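Long-range contacts in histidine kinase (Paraburkholderia phymatum, PDB 6NB0), which probably acts as a phosphorelay sensor kinase that transfers a phosphoryl group from ATP to a histidine side chain: residues 132-137 against 166-171; 138-143 against 158-163; 58-63 against 247-252; 48-53 against 179-184. All blocks are in the same frame, centred on the assembly; numbering follows the deposited sequence. Where two conformers were deposited one is given.

Contact 1. Residues 132-137 against 166-171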
loop_
_atom_site.group_PDB
_atom_site.type_symbol
_atom_site.label_atom_id
_atom_site.label_comp_id
_atom_site.label_asym_id
_atom_site.label_seq_id
_atom_site.Cartn_x
_atom_site.Cartn_y
_atom_site.Cartn_z
ATOM N N PRO A 132 -11.681 -17.327 14.521
ATOM C CA PRO A 132 -12.116 -18.491 13.727
ATOM C C PRO A 132 -13.043 -18.062 12.600
ATOM O O PRO A 132 -13.894 -17.190 12.777
ATOM C CB PRO A 132 -12.839 -19.383 14.752
ATOM C CG PRO A 132 -13.136 -18.531 15.912
ATOM C CD PRO A 132 -12.156 -17.369 15.909
ATOM N N PHE A 133 -12.875 -18.688 11.438
ATOM C CA PHE A 133 -13.736 -18.412 10.297
ATOM C C PHE A 133 -13.819 -19.663 9.441
ATOM O O PHE A 133 -12.949 -20.541 9.492
ATOM C CB PHE A 133 -13.222 -17.227 9.442
ATOM C CG PHE A 133 -11.933 -17.523 8.741
ATOM C CD1 PHE A 133 -11.931 -18.069 7.461
ATOM C CD2 PHE A 133 -10.719 -17.298 9.378
ATOM C CE1 PHE A 133 -10.745 -18.377 6.819
ATOM C CE2 PHE A 133 -9.514 -17.607 8.738
ATOM C CZ PHE A 133 -9.526 -18.136 7.465
ATOM N N ALA A 134 -14.854 -19.705 8.612
ATOM C CA ALA A 134 -15.078 -20.821 7.700
ATOM C C ALA A 134 -14.182 -20.718 6.464
ATOM O O ALA A 134 -14.179 -19.707 5.751
ATOM C CB ALA A 134 -16.560 -20.869 7.307
ATOM N N LEU A 135 -13.419 -21.790 6.208
ATOM C CA LEU A 135 -12.462 -21.801 5.105
ATOM C C LEU A 135 -13.152 -21.821 3.748
ATOM O O LEU A 135 -12.713 -21.147 2.812
ATOM C CB LEU A 135 -11.538 -23.018 5.236
ATOM C CG LEU A 135 -10.383 -22.827 6.236
ATOM C CD1 LEU A 135 -9.709 -24.177 6.586
ATOM C CD2 LEU A 135 -9.371 -21.841 5.634
ATOM N N ARG A 136 -14.218 -22.610 3.604
ATOM C CA ARG A 136 -14.770 -22.765 2.254
ATOM C C ARG A 136 -15.400 -21.477 1.710
ATOM O O ARG A 136 -15.181 -21.151 0.533
ATOM C CB ARG A 136 -15.782 -23.910 2.226
ATOM C CG ARG A 136 -16.504 -24.045 0.891
ATOM C CD ARG A 136 -15.520 -24.323 -0.234
ATOM N NE ARG A 136 -16.170 -24.544 -1.529
ATOM C CZ ARG A 136 -16.624 -25.727 -1.944
ATOM N NH1 ARG A 136 -16.519 -26.801 -1.158
ATOM N NH2 ARG A 136 -17.182 -25.844 -3.145
ATOM N N PRO A 137 -16.185 -20.714 2.490
ATOM C CA PRO A 137 -16.645 -19.418 1.963
ATOM C C PRO A 137 -15.501 -18.481 1.624
ATOM O O PRO A 137 -15.624 -17.670 0.693
ATOM C CB PRO A 137 -17.522 -18.860 3.095
ATOM C CG PRO A 137 -18.001 -20.098 3.862
ATOM C CD PRO A 137 -16.770 -20.985 3.819
ATOM N N ALA A 166 -17.158 -27.623 5.940
ATOM C CA ALA A 166 -17.415 -26.911 7.191
ATOM C C ALA A 166 -16.153 -26.542 7.973
ATOM O O ALA A 166 -16.268 -25.914 9.037
ATOM C CB ALA A 166 -18.345 -27.736 8.089
ATOM N N GLN A 167 -14.961 -26.896 7.479
ATOM C CA GLN A 167 -13.741 -26.693 8.258
ATOM C C GLN A 167 -13.546 -25.226 8.600
ATOM O O GLN A 167 -13.827 -24.344 7.793
ATOM C CB GLN A 167 -12.511 -27.186 7.482
ATOM C CG GLN A 167 -12.341 -28.700 7.494
ATOM C CD GLN A 167 -13.153 -29.406 6.409
ATOM O OE1 GLN A 167 -13.981 -28.793 5.722
ATOM N NE2 GLN A 167 -12.905 -30.703 6.247
ATOM N N GLN A 168 -13.041 -24.974 9.800
ATOM C CA GLN A 168 -12.710 -23.627 10.234
ATOM C C GLN A 168 -11.219 -23.506 10.517
ATOM O O GLN A 168 -10.512 -24.499 10.751
ATOM C CB GLN A 168 -13.500 -23.242 11.495
ATOM C CG GLN A 168 -15.027 -23.282 11.301
ATOM C CD GLN A 168 -15.671 -21.910 11.476
ATOM O OE1 GLN A 168 -15.216 -21.103 12.292
ATOM N NE2 GLN A 168 -16.735 -21.644 10.716
ATOM N N MET A 169 -10.766 -22.258 10.539
ATOM C CA MET A 169 -9.383 -21.917 10.832
ATOM C C MET A 169 -9.363 -20.687 11.724
ATOM O O MET A 169 -10.062 -19.711 11.444
ATOM C CB MET A 169 -8.612 -21.630 9.539
ATOM C CG MET A 169 -7.276 -20.946 9.732
ATOM S SD MET A 169 -6.440 -20.712 8.145
ATOM C CE MET A 169 -4.775 -20.428 8.732
ATOM N N ASP A 170 -8.545 -20.730 12.771
ATOM C CA ASP A 170 -8.300 -19.571 13.633
ATOM C C ASP A 170 -7.188 -18.775 12.959
ATOM O O ASP A 170 -6.006 -19.047 13.137
ATOM C CB ASP A 170 -7.923 -20.015 15.039
ATOM C CG ASP A 170 -7.727 -18.839 15.999
ATOM O OD1 ASP A 170 -8.320 -17.762 15.764
ATOM O OD2 ASP A 170 -6.967 -18.994 16.979
ATOM N N GLY A 171 -7.566 -17.788 12.154
ATOM C CA GLY A 171 -6.587 -17.059 11.376
ATOM C C GLY A 171 -6.991 -15.612 11.196
ATOM O O GLY A 171 -8.045 -15.166 11.658
HETATM O O HOH W 1 -15.511 -24.141 5.553
#

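Contact 2. Residues 138-143 against 158-163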
loop_
_atom_site.group_PDB
_atom_site.type_symbol
_atom_site.label_atom_id
_atom_site.label_comp_id
_atom_site.label_asym_id
_atom_site.label_seq_id
_atom_site.Cartn_x
_atom_site.Cartn_y
_atom_site.Cartn_z
ATOM N N LEU A 138 -14.370 -18.581 2.328
ATOM C CA LEU A 138 -13.218 -17.764 1.932
ATOM C C LEU A 138 -12.689 -18.158 0.550
ATOM O O LEU A 138 -12.362 -17.289 -0.272
ATOM C CB LEU A 138 -12.112 -17.861 2.988
ATOM C CG LEU A 138 -10.855 -17.091 2.578
ATOM C CD1 LEU A 138 -11.161 -15.618 2.330
ATOM C CD2 LEU A 138 -9.749 -17.252 3.627
ATOM N N LEU A 139 -12.580 -19.463 0.286
ATOM C CA LEU A 139 -12.170 -19.928 -1.031
ATOM C C LEU A 139 -13.136 -19.458 -2.114
ATOM O O LEU A 139 -12.704 -19.029 -3.191
ATOM C CB LEU A 139 -12.064 -21.458 -1.020
ATOM C CG LEU A 139 -10.991 -22.000 -0.064
ATOM C CD1 LEU A 139 -11.131 -23.512 0.115
ATOM C CD2 LEU A 139 -9.571 -21.655 -0.538
ATOM N N ASP A 140 -14.447 -19.581 -1.874
ATOM C CA ASP A 140 -15.417 -19.176 -2.891
ATOM C C ASP A 140 -15.363 -17.673 -3.136
ATOM O O ASP A 140 -15.476 -17.212 -4.284
ATOM C CB ASP A 140 -16.832 -19.585 -2.479
ATOM C CG ASP A 140 -17.061 -21.092 -2.525
ATOM O OD1 ASP A 140 -16.454 -21.791 -3.350
ATOM O OD2 ASP A 140 -17.884 -21.571 -1.736
ATOM N N GLU A 141 -15.200 -16.889 -2.069
ATOM C CA GLU A 141 -15.056 -15.442 -2.232
ATOM C C GLU A 141 -13.831 -15.088 -3.060
ATOM O O GLU A 141 -13.881 -14.164 -3.877
ATOM C CB GLU A 141 -14.975 -14.769 -0.862
ATOM C CG GLU A 141 -14.771 -13.265 -0.926
ATOM C CD GLU A 141 -14.977 -12.583 0.427
ATOM O OE1 GLU A 141 -14.632 -13.195 1.469
ATOM O OE2 GLU A 141 -15.508 -11.443 0.436
ATOM N N THR A 142 -12.712 -15.793 -2.836
ATOM C CA THR A 142 -11.504 -15.579 -3.618
ATOM C C THR A 142 -11.785 -15.790 -5.099
ATOM O O THR A 142 -11.419 -14.962 -5.950
ATOM C CB THR A 142 -10.388 -16.538 -3.148
ATOM O OG1 THR A 142 -10.112 -16.348 -1.741
ATOM C CG2 THR A 142 -9.096 -16.309 -3.949
ATOM N N ILE A 143 -12.412 -16.915 -5.429
ATOM C CA ILE A 143 -12.680 -17.222 -6.834
ATOM C C ILE A 143 -13.576 -16.145 -7.425
ATOM O O ILE A 143 -13.334 -15.644 -8.529
ATOM C CB ILE A 143 -13.318 -18.619 -6.965
ATOM C CG1 ILE A 143 -12.340 -19.706 -6.492
ATOM C CG2 ILE A 143 -13.802 -18.865 -8.404
ATOM C CD1 ILE A 143 -11.084 -19.814 -7.356
ATOM N N LEU A 158 -11.365 -20.118 -14.083
ATOM C CA LEU A 158 -10.932 -20.435 -12.727
ATOM C C LEU A 158 -11.615 -21.708 -12.257
ATOM O O LEU A 158 -12.822 -21.877 -12.444
ATOM C CB LEU A 158 -11.253 -19.292 -11.754
ATOM C CG LEU A 158 -10.648 -17.916 -12.070
ATOM C CD1 LEU A 158 -10.982 -16.913 -10.947
ATOM C CD2 LEU A 158 -9.126 -18.019 -12.275
ATOM N N ALA A 159 -10.849 -22.591 -11.609
ATOM C CA ALA A 159 -11.402 -23.829 -11.071
ATOM C C ALA A 159 -10.996 -23.931 -9.616
ATOM O O ALA A 159 -9.866 -23.587 -9.248
ATOM C CB ALA A 159 -10.930 -25.085 -11.842
ATOM N N LEU A 160 -11.931 -24.359 -8.786
ATOM C CA LEU A 160 -11.653 -24.593 -7.377
ATOM C C LEU A 160 -11.791 -26.080 -7.125
ATOM O O LEU A 160 -12.831 -26.673 -7.435
ATOM C CB LEU A 160 -12.595 -23.795 -6.475
ATOM C CG LEU A 160 -12.516 -24.109 -4.973
ATOM C CD1 LEU A 160 -11.148 -23.690 -4.354
ATOM C CD2 LEU A 160 -13.708 -23.462 -4.251
ATOM N N ASN A 161 -10.745 -26.677 -6.570
ATOM C CA ASN A 161 -10.735 -28.093 -6.209
ATOM C C ASN A 161 -10.472 -28.198 -4.713
ATOM O O ASN A 161 -9.341 -27.985 -4.262
ATOM C CB ASN A 161 -9.675 -28.846 -7.011
ATOM C CG ASN A 161 -9.554 -30.295 -6.597
ATOM O OD1 ASN A 161 -10.534 -30.919 -6.196
ATOM N ND2 ASN A 161 -8.345 -30.839 -6.690
ATOM N N THR A 162 -11.507 -28.524 -3.942
ATOM C CA THR A 162 -11.310 -28.633 -2.509
ATOM C C THR A 162 -12.359 -29.578 -1.952
ATOM O O THR A 162 -13.496 -29.592 -2.444
ATOM C CB THR A 162 -11.389 -27.281 -1.786
ATOM O OG1 THR A 162 -11.103 -27.480 -0.398
ATOM C CG2 THR A 162 -12.779 -26.620 -1.924
ATOM N N PRO A 163 -11.986 -30.423 -0.989
ATOM C CA PRO A 163 -12.985 -31.156 -0.199
ATOM C C PRO A 163 -13.519 -30.358 0.982
ATOM O O PRO A 163 -14.413 -30.834 1.686
ATOM C CB PRO A 163 -12.193 -32.378 0.284
ATOM C CG PRO A 163 -10.793 -31.805 0.524
ATOM C CD PRO A 163 -10.603 -30.820 -0.644
#

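Contact 3. Residues 58-63 against 247-252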
loop_
_atom_site.group_PDB
_atom_site.type_symbol
_atom_site.label_atom_id
_atom_site.label_comp_id
_atom_site.label_asym_id
_atom_site.label_seq_id
_atom_site.Cartn_x
_atom_site.Cartn_y
_atom_site.Cartn_z
ATOM N N ARG A 58 6.296 -2.912 -1.442
ATOM C CA ARG A 58 7.237 -1.879 -0.994
ATOM C C ARG A 58 7.957 -2.283 0.291
ATOM O O ARG A 58 9.128 -1.933 0.472
ATOM C CB ARG A 58 6.537 -0.531 -0.779
ATOM C CG ARG A 58 5.601 -0.016 -1.912
ATOM C CD ARG A 58 6.342 0.337 -3.169
ATOM N NE ARG A 58 5.563 1.100 -4.182
ATOM C CZ ARG A 58 4.681 0.554 -5.029
ATOM N NH1 ARG A 58 4.394 -0.740 -4.951
ATOM N NH2 ARG A 58 4.070 1.291 -5.956
ATOM N N ASP A 59 7.271 -2.989 1.197
ATOM C CA ASP A 59 7.934 -3.551 2.383
ATOM C C ASP A 59 9.027 -4.525 1.978
ATOM O O ASP A 59 10.128 -4.529 2.544
ATOM C CB ASP A 59 6.932 -4.292 3.259
ATOM C CG ASP A 59 6.134 -3.383 4.134
ATOM O OD1 ASP A 59 6.522 -2.205 4.254
ATOM O OD2 ASP A 59 5.135 -3.861 4.716
ATOM N N HIS A 60 8.709 -5.395 1.021
ATOM C CA HIS A 60 9.675 -6.360 0.522
ATOM C C HIS A 60 10.913 -5.662 -0.025
ATOM O O HIS A 60 12.045 -6.065 0.262
ATOM C CB HIS A 60 9.009 -7.217 -0.550
ATOM C CG HIS A 60 9.850 -8.368 -1.008
ATOM N ND1 HIS A 60 10.036 -9.501 -0.246
ATOM C CD2 HIS A 60 10.537 -8.572 -2.161
ATOM C CE1 HIS A 60 10.821 -10.347 -0.898
ATOM N NE2 HIS A 60 11.126 -9.813 -2.069
ATOM N N VAL A 61 10.717 -4.597 -0.806
ATOM C CA VAL A 61 11.860 -3.875 -1.358
ATOM C C VAL A 61 12.686 -3.256 -0.232
ATOM O O VAL A 61 13.925 -3.300 -0.252
ATOM C CB VAL A 61 11.380 -2.815 -2.378
ATOM C CG1 VAL A 61 12.518 -1.889 -2.769
ATOM C CG2 VAL A 61 10.799 -3.480 -3.624
ATOM N N LEU A 62 12.021 -2.691 0.779
ATOM C CA LEU A 62 12.758 -2.123 1.913
ATOM C C LEU A 62 13.575 -3.190 2.639
ATOM O O LEU A 62 14.726 -2.947 3.030
ATOM C CB LEU A 62 11.788 -1.452 2.882
ATOM C CG LEU A 62 11.423 0.009 2.626
ATOM C CD1 LEU A 62 9.996 0.290 3.069
ATOM C CD2 LEU A 62 12.414 0.890 3.390
ATOM N N SER A 63 12.987 -4.370 2.847
ATOM C CA SER A 63 13.695 -5.451 3.528
ATOM C C SER A 63 14.881 -5.945 2.712
ATOM O O SER A 63 15.942 -6.276 3.271
ATOM C CB SER A 63 12.727 -6.595 3.819
ATOM O OG SER A 63 11.975 -6.301 4.974
ATOM N N ILE A 247 11.605 -14.478 -4.415
ATOM C CA ILE A 247 10.341 -14.413 -5.122
ATOM C C ILE A 247 10.325 -13.188 -6.021
ATOM O O ILE A 247 11.088 -12.242 -5.829
ATOM C CB ILE A 247 9.161 -14.355 -4.131
ATOM C CG1 ILE A 247 9.323 -13.123 -3.216
ATOM C CG2 ILE A 247 9.082 -15.663 -3.342
ATOM C CD1 ILE A 247 8.046 -12.775 -2.418
ATOM N N SER A 248 9.428 -13.214 -7.000
ATOM C CA SER A 248 8.999 -11.990 -7.667
ATOM C C SER A 248 8.439 -11.026 -6.621
ATOM O O SER A 248 7.658 -11.432 -5.760
ATOM C CB SER A 248 7.937 -12.321 -8.720
ATOM O OG SER A 248 8.447 -13.204 -9.726
ATOM N N TRP A 249 8.871 -9.758 -6.667
ATOM C CA TRP A 249 8.534 -8.818 -5.590
ATOM C C TRP A 249 7.038 -8.740 -5.357
ATOM O O TRP A 249 6.576 -8.601 -4.213
ATOM C CB TRP A 249 9.049 -7.426 -5.926
ATOM C CG TRP A 249 10.510 -7.313 -6.008
ATOM C CD1 TRP A 249 11.436 -8.272 -5.703
ATOM C CD2 TRP A 249 11.238 -6.150 -6.404
ATOM N NE1 TRP A 249 12.709 -7.766 -5.888
ATOM C CE2 TRP A 249 12.613 -6.469 -6.326
ATOM C CE3 TRP A 249 10.862 -4.871 -6.836
ATOM C CZ2 TRP A 249 13.615 -5.547 -6.651
ATOM C CZ3 TRP A 249 11.870 -3.950 -7.152
ATOM C CH2 TRP A 249 13.223 -4.301 -7.068
ATOM N N VAL A 250 6.260 -8.842 -6.431
ATOM C CA VAL A 250 4.830 -8.606 -6.302
ATOM C C VAL A 250 4.157 -9.668 -5.436
ATOM O O VAL A 250 3.052 -9.437 -4.950
ATOM C CB VAL A 250 4.174 -8.523 -7.700
ATOM C CG1 VAL A 250 4.152 -9.892 -8.391
ATOM C CG2 VAL A 250 2.747 -7.966 -7.602
ATOM N N LEU A 251 4.791 -10.824 -5.215
ATOM C CA LEU A 251 4.182 -11.872 -4.395
ATOM C C LEU A 251 4.489 -11.700 -2.905
ATOM O O LEU A 251 4.154 -12.579 -2.103
ATOM C CB LEU A 251 4.631 -13.263 -4.885
ATOM C CG LEU A 251 3.974 -13.648 -6.224
ATOM C CD1 LEU A 251 4.640 -14.845 -6.917
ATOM C CD2 LEU A 251 2.470 -13.881 -6.077
ATOM N N ALA A 252 5.128 -10.592 -2.534
ATOM C CA ALA A 252 5.526 -10.360 -1.156
ATOM C C ALA A 252 4.371 -10.567 -0.175
ATOM O O ALA A 252 4.569 -11.109 0.921
ATOM C CB ALA A 252 6.082 -8.947 -1.030
HETATM O O HOH W 2 12.608 -11.081 -3.844
#

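Contact 4. Residues 48-53 against 179-184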
loop_
_atom_site.group_PDB
_atom_site.type_symbol
_atom_site.label_atom_id
_atom_site.label_comp_id
_atom_site.label_asym_id
_atom_site.label_seq_id
_atom_site.Cartn_x
_atom_site.Cartn_y
_atom_site.Cartn_z
ATOM N N ARG A 48 -8.738 -2.138 -3.397
ATOM C CA ARG A 48 -8.178 -2.376 -2.067
ATOM C C ARG A 48 -7.101 -3.472 -2.108
ATOM O O ARG A 48 -6.006 -3.308 -1.544
ATOM C CB ARG A 48 -9.331 -2.724 -1.118
ATOM C CG ARG A 48 -9.013 -2.878 0.368
ATOM C CD ARG A 48 -8.949 -4.339 0.726
ATOM N NE ARG A 48 -8.770 -4.530 2.158
ATOM C CZ ARG A 48 -9.719 -4.948 2.979
ATOM N NH1 ARG A 48 -10.925 -5.235 2.505
ATOM N NH2 ARG A 48 -9.457 -5.084 4.273
ATOM N N ARG A 49 -7.414 -4.609 -2.747
ATOM C CA ARG A 49 -6.450 -5.702 -2.907
ATOM C C ARG A 49 -5.216 -5.251 -3.673
ATOM O O ARG A 49 -4.085 -5.638 -3.337
ATOM C CB ARG A 49 -7.102 -6.877 -3.648
ATOM C CG ARG A 49 -8.202 -7.594 -2.850
ATOM C CD ARG A 49 -7.596 -8.555 -1.797
ATOM N NE ARG A 49 -8.690 -9.205 -1.075
ATOM C CZ ARG A 49 -9.133 -8.866 0.127
ATOM N NH1 ARG A 49 -8.551 -7.886 0.844
ATOM N NH2 ARG A 49 -10.180 -9.530 0.620
ATOM N N SER A 50 -5.414 -4.476 -4.741
ATOM C CA SER A 50 -4.273 -3.929 -5.472
ATOM C C SER A 50 -3.375 -3.076 -4.570
ATOM O O SER A 50 -2.145 -3.165 -4.654
ATOM C CB SER A 50 -4.761 -3.099 -6.664
ATOM O OG SER A 50 -5.643 -3.874 -7.472
ATOM N N ALA A 51 -3.965 -2.216 -3.738
ATOM C CA ALA A 51 -3.157 -1.345 -2.884
ATOM C C ALA A 51 -2.433 -2.136 -1.796
ATOM O O ALA A 51 -1.264 -1.843 -1.482
ATOM C CB ALA A 51 -4.040 -0.245 -2.272
ATOM N N GLU A 52 -3.108 -3.140 -1.214
ATOM C CA GLU A 52 -2.466 -4.048 -0.256
ATOM C C GLU A 52 -1.271 -4.754 -0.882
ATOM O O GLU A 52 -0.202 -4.865 -0.267
ATOM C CB GLU A 52 -3.466 -5.111 0.223
ATOM C CG GLU A 52 -4.660 -4.585 1.017
ATOM C CD GLU A 52 -5.590 -5.717 1.475
ATOM O OE1 GLU A 52 -6.178 -6.404 0.616
ATOM O OE2 GLU A 52 -5.706 -5.931 2.701
ATOM N N THR A 53 -1.471 -5.317 -2.075
ATOM C CA THR A 53 -0.389 -5.975 -2.796
ATOM C C THR A 53 0.806 -5.042 -2.954
ATOM O O THR A 53 1.954 -5.441 -2.728
ATOM C CB THR A 53 -0.882 -6.453 -4.175
ATOM O OG1 THR A 53 -1.866 -7.469 -3.982
ATOM C CG2 THR A 53 0.287 -7.083 -4.970
ATOM N N ALA A 179 -4.063 -12.709 0.640
ATOM C CA ALA A 179 -3.038 -13.624 0.146
ATOM C C ALA A 179 -3.587 -14.561 -0.920
ATOM O O ALA A 179 -2.943 -14.775 -1.953
ATOM C CB ALA A 179 -2.434 -14.419 1.312
ATOM N N LEU A 180 -4.782 -15.118 -0.698
ATOM C CA LEU A 180 -5.346 -16.025 -1.689
ATOM C C LEU A 180 -5.754 -15.272 -2.943
ATOM O O LEU A 180 -5.568 -15.770 -4.059
ATOM C CB LEU A 180 -6.536 -16.780 -1.108
ATOM C CG LEU A 180 -6.184 -17.665 0.105
ATOM C CD1 LEU A 180 -7.459 -18.240 0.663
ATOM C CD2 LEU A 180 -5.241 -18.788 -0.286
ATOM N N TRP A 181 -6.322 -14.078 -2.775
ATOM C CA TRP A 181 -6.626 -13.238 -3.936
ATOM C C TRP A 181 -5.392 -13.050 -4.819
ATOM O O TRP A 181 -5.459 -13.189 -6.045
ATOM C CB TRP A 181 -7.155 -11.889 -3.434
ATOM C CG TRP A 181 -7.511 -10.899 -4.537
ATOM C CD1 TRP A 181 -8.739 -10.701 -5.103
ATOM C CD2 TRP A 181 -6.615 -9.961 -5.160
ATOM N NE1 TRP A 181 -8.660 -9.685 -6.069
ATOM C CE2 TRP A 181 -7.360 -9.231 -6.114
ATOM C CE3 TRP A 181 -5.242 -9.675 -5.006
ATOM C CZ2 TRP A 181 -6.784 -8.225 -6.905
ATOM C CZ3 TRP A 181 -4.678 -8.672 -5.793
ATOM C CH2 TRP A 181 -5.440 -7.974 -6.733
ATOM N N LEU A 182 -4.246 -12.734 -4.203
ATOM C CA LEU A 182 -3.040 -12.451 -4.984
ATOM C C LEU A 182 -2.475 -13.720 -5.594
ATOM O O LEU A 182 -2.008 -13.712 -6.740
ATOM C CB LEU A 182 -1.995 -11.767 -4.090
ATOM C CG LEU A 182 -0.645 -11.397 -4.742
ATOM C CD1 LEU A 182 -0.862 -10.464 -5.950
ATOM C CD2 LEU A 182 0.268 -10.707 -3.711
ATOM N N LEU A 183 -2.519 -14.823 -4.838
ATOM C CA LEU A 183 -2.099 -16.124 -5.355
ATOM C C LEU A 183 -2.805 -16.440 -6.673
ATOM O O LEU A 183 -2.166 -16.843 -7.655
ATOM C CB LEU A 183 -2.408 -17.192 -4.300
ATOM C CG LEU A 183 -1.578 -18.465 -4.211
ATOM C CD1 LEU A 183 -0.189 -18.115 -3.672
ATOM C CD2 LEU A 183 -2.292 -19.491 -3.317
ATOM N N VAL A 184 -4.134 -16.253 -6.714
ATOM C CA VAL A 184 -4.885 -16.532 -7.943
ATOM C C VAL A 184 -4.684 -15.426 -8.984
ATOM O O VAL A 184 -4.518 -15.705 -10.179
ATOM C CB VAL A 184 -6.388 -16.732 -7.632
ATOM C CG1 VAL A 184 -7.159 -17.100 -8.922
ATOM C CG2 VAL A 184 -6.587 -17.851 -6.547
#

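Contact 1. Residues 132-137 against 166-171
The Phe133 ring has Gly171 CA at its edge, in the ring plane, while Met169 O and Gly171 N meet it obliquely. Met169 SD also approaches obliquely, 5.2 Å from the Phe133 ring centroid and 60° off the ring normal, a Met-aromatic contact with CZ as the ring atom nearest the sulfur. The first torsion of Phe133 (chi1 67°) sets CG between the backbone N and the carbonyl carbon and brings the ring back over the partner strand, with Phe133 CD2 3.2 Å from Met169 O. Beside it, Leu135 crosses Met169 at a slant, CG of Leu135 lying 3.9 Å from Met169 CB. On the other face of the two-stranded sheet are Pro132, Ala134, Gln168 and Asp170. Here the bent Gln168 side chain lays its amide along the backbone of residues 133-134, and its NE2 is 3.5 Å from Ala134 CB.

The strands are antiparallel. Phe133 and Met169 form the hydrogen-bonded pair, Phe133 N to Met169 O and Met169 N to Phe133 O both measuring 3.0 Å. A third, almost straight bond of 3.0 Å runs from Leu135 N to Gln167 O. Water 1 donates to the same Gln167 O and accepts from Arg136 N, tying the first turn of the helix to the loop. Phe133 and Met169 both pack on Leu176 of helix 173-189, and Leu135 and Met169 touch Leu208; the small sheet thus packs between that helix and strand 207-214 of the main sheet, in an α/β domain consistent with the ATP-binding domain of histidine kinases.

Contact 2. Residues 138-143 against 158-163
Leu160 reaches from the strand to the helix and meets three of its side chains. Its CG is anti to the backbone N (chi1 172°), which directs both methyls toward the helix: CD1 lies 4.1 Å from Leu139 CB, and CD2 comes within 3.3 Å of Asp140 OD1, the two side chains crossing at about a right angle. Ile143 slants across the base of the same leucine, its CG1 being 4.1 Å from Leu160 CB. The other branch of Ile143, CG2, is turned anti to the backbone N and meets Leu158 CB at 4.2 Å. Leu158 in turn sends CD1 to Ile143 O, 3.6 Å away. At the far end Leu139 and Thr162 approach tip to tip, Leu139 CD1 lying 4.0 Å from Thr162 OG1.

The helical and strand segments run nearly antiparallel, at 171°. Strand 157-161 is the outermost of the mixed sheet within this chain, and pairs through its backbone with the parallel strand 196-204.

No hydrogen bond joins the two segments, and several polar groups have partners of their own. Thr142 OG1 donates to Leu138 O at 2.8 Å, from the face opposite to that used by Thr142 N; Thr162 OG1 bonds to Ala201 O and Leu164 N; Asp140 OD1 has a long, weak ion pair with Arg136 NE. The helix is therefore held on the edge strand by aliphatic packing, with one carboxylate oxygen, Asp140 OD1, bordering the apolar patch.

Contact 3. Residues 58-63 against 247-252
His60, on the continuous helix 44-68, comes within 6.0 Å of Ala252 (CA to CA), where a short 3-10 turn at 249-251, closed by the bond from Ala252 N to Trp249 O, leads into helix 252-260 with Leu251 at the N-cap.

The imidazole is gripped from several sides. Its CG stands anti to the backbone N (chi1 -172°), which directs the ring outward from the helix and between Ile247, Trp249 and Ala252. Ala252 CB closes up to His60 CB at 3.4 Å, and Ile247 CG1 meets CE1 of the imidazole at 3.9 Å. Trp249 CD1 lies at the ring edge, near its plane, 3.7 Å from His60 CD2; the two aromatic planes are inclined at 58°, an oblique pairing. Also at the edge of the imidazole, in its plane, is water 2, 2.6 Å from His60 NE2. That water donates to Ile247 O and so bridges the side chain to the loop backbone.

Val61, the next residue, makes a CH-pi contact on the indole of Trp249: its CG2 sits over one face, displaced toward the rim, 3.8 Å from the centroid of the six-membered ring.

This is a junction between the phospho-acceptor helix region and the α/β domain. Trp249 lies along helix 44-68 on Met57 and Leu64 and touches Thr118 of the second subunit, whereas Ile247 and Leu251 pack on strand 264-267. Across the dimer interface, Arg58 of helix 44-68 pairs as a salt bridge with Asp59 of the second subunit.

Contact 4. Residues 48-53 against 179-184
An interdomain helix crossing, centred on an arginine laid over a tryptophan, packs the long helix 44-68 on helix 173-189 of the α/β domain. The axes of the two short segments approach to 10.4 Å and are nearly perpendicular, at 89°. Arg49 CB stands above the centre of the Trp181 six-membered ring, 3.3 Å from its centroid and 7° off the normal, a close CH-pi contact. From there the Arg49 chain, bent at chi2 (-79°), travels across the same indole toward its root, where Arg49 CD is 3.6 Å from Trp181 CG. The stem, CB to CD, does most of the touching, and the guanidinium plane is steeply inclined to the indole.

The charged end is held by acids: Arg49 NH1 donates to Glu52 OE1 at 2.8 Å, on the syn side of the carboxylate, and also pairs with Glu174. Arg48 joins the same network through Glu52 and Glu174, and reaches Glu44 of the second subunit as well. The two arginines would probably offset the closeness of the Glu52 and Glu174 carboxylates.

One turn on, Thr53 crosses the Trp181 side chain at about a right angle, Thr53 OG1 lying 3.6 Å from Trp181 CZ3. That hydroxyl donates to Arg49 O, which also accepts from Thr53 N on its opposite face. This bond fixes the rotation of Thr53 and sends its methyl toward Leu182 tip to tip, with Thr53 CG2 3.7 Å from Leu182 CD1.

In the fold
Contacts 1 and 2 share helix 135-154 and touch directly, with Phe133 CE1 3.5 Å from Leu138 CD2; along the chain contact 2 is nested inside the loop closed by contact 1. Contact 2 passes on to contact 4 through Thr142, whose CG2 is 3.6 Å from Leu180 O. Contacts 3 and 4 share helix 44-68 and also touch, Val250 O lying 3.3 Å from Leu182 CD2; both reach the second subunit, which places the interdomain joint beside the dimer interface. Contact 1 lies about 28 Å from contact 3, centre to centre, on the opposite side of the chain's centre. No nucleotide is present by which to place the active site.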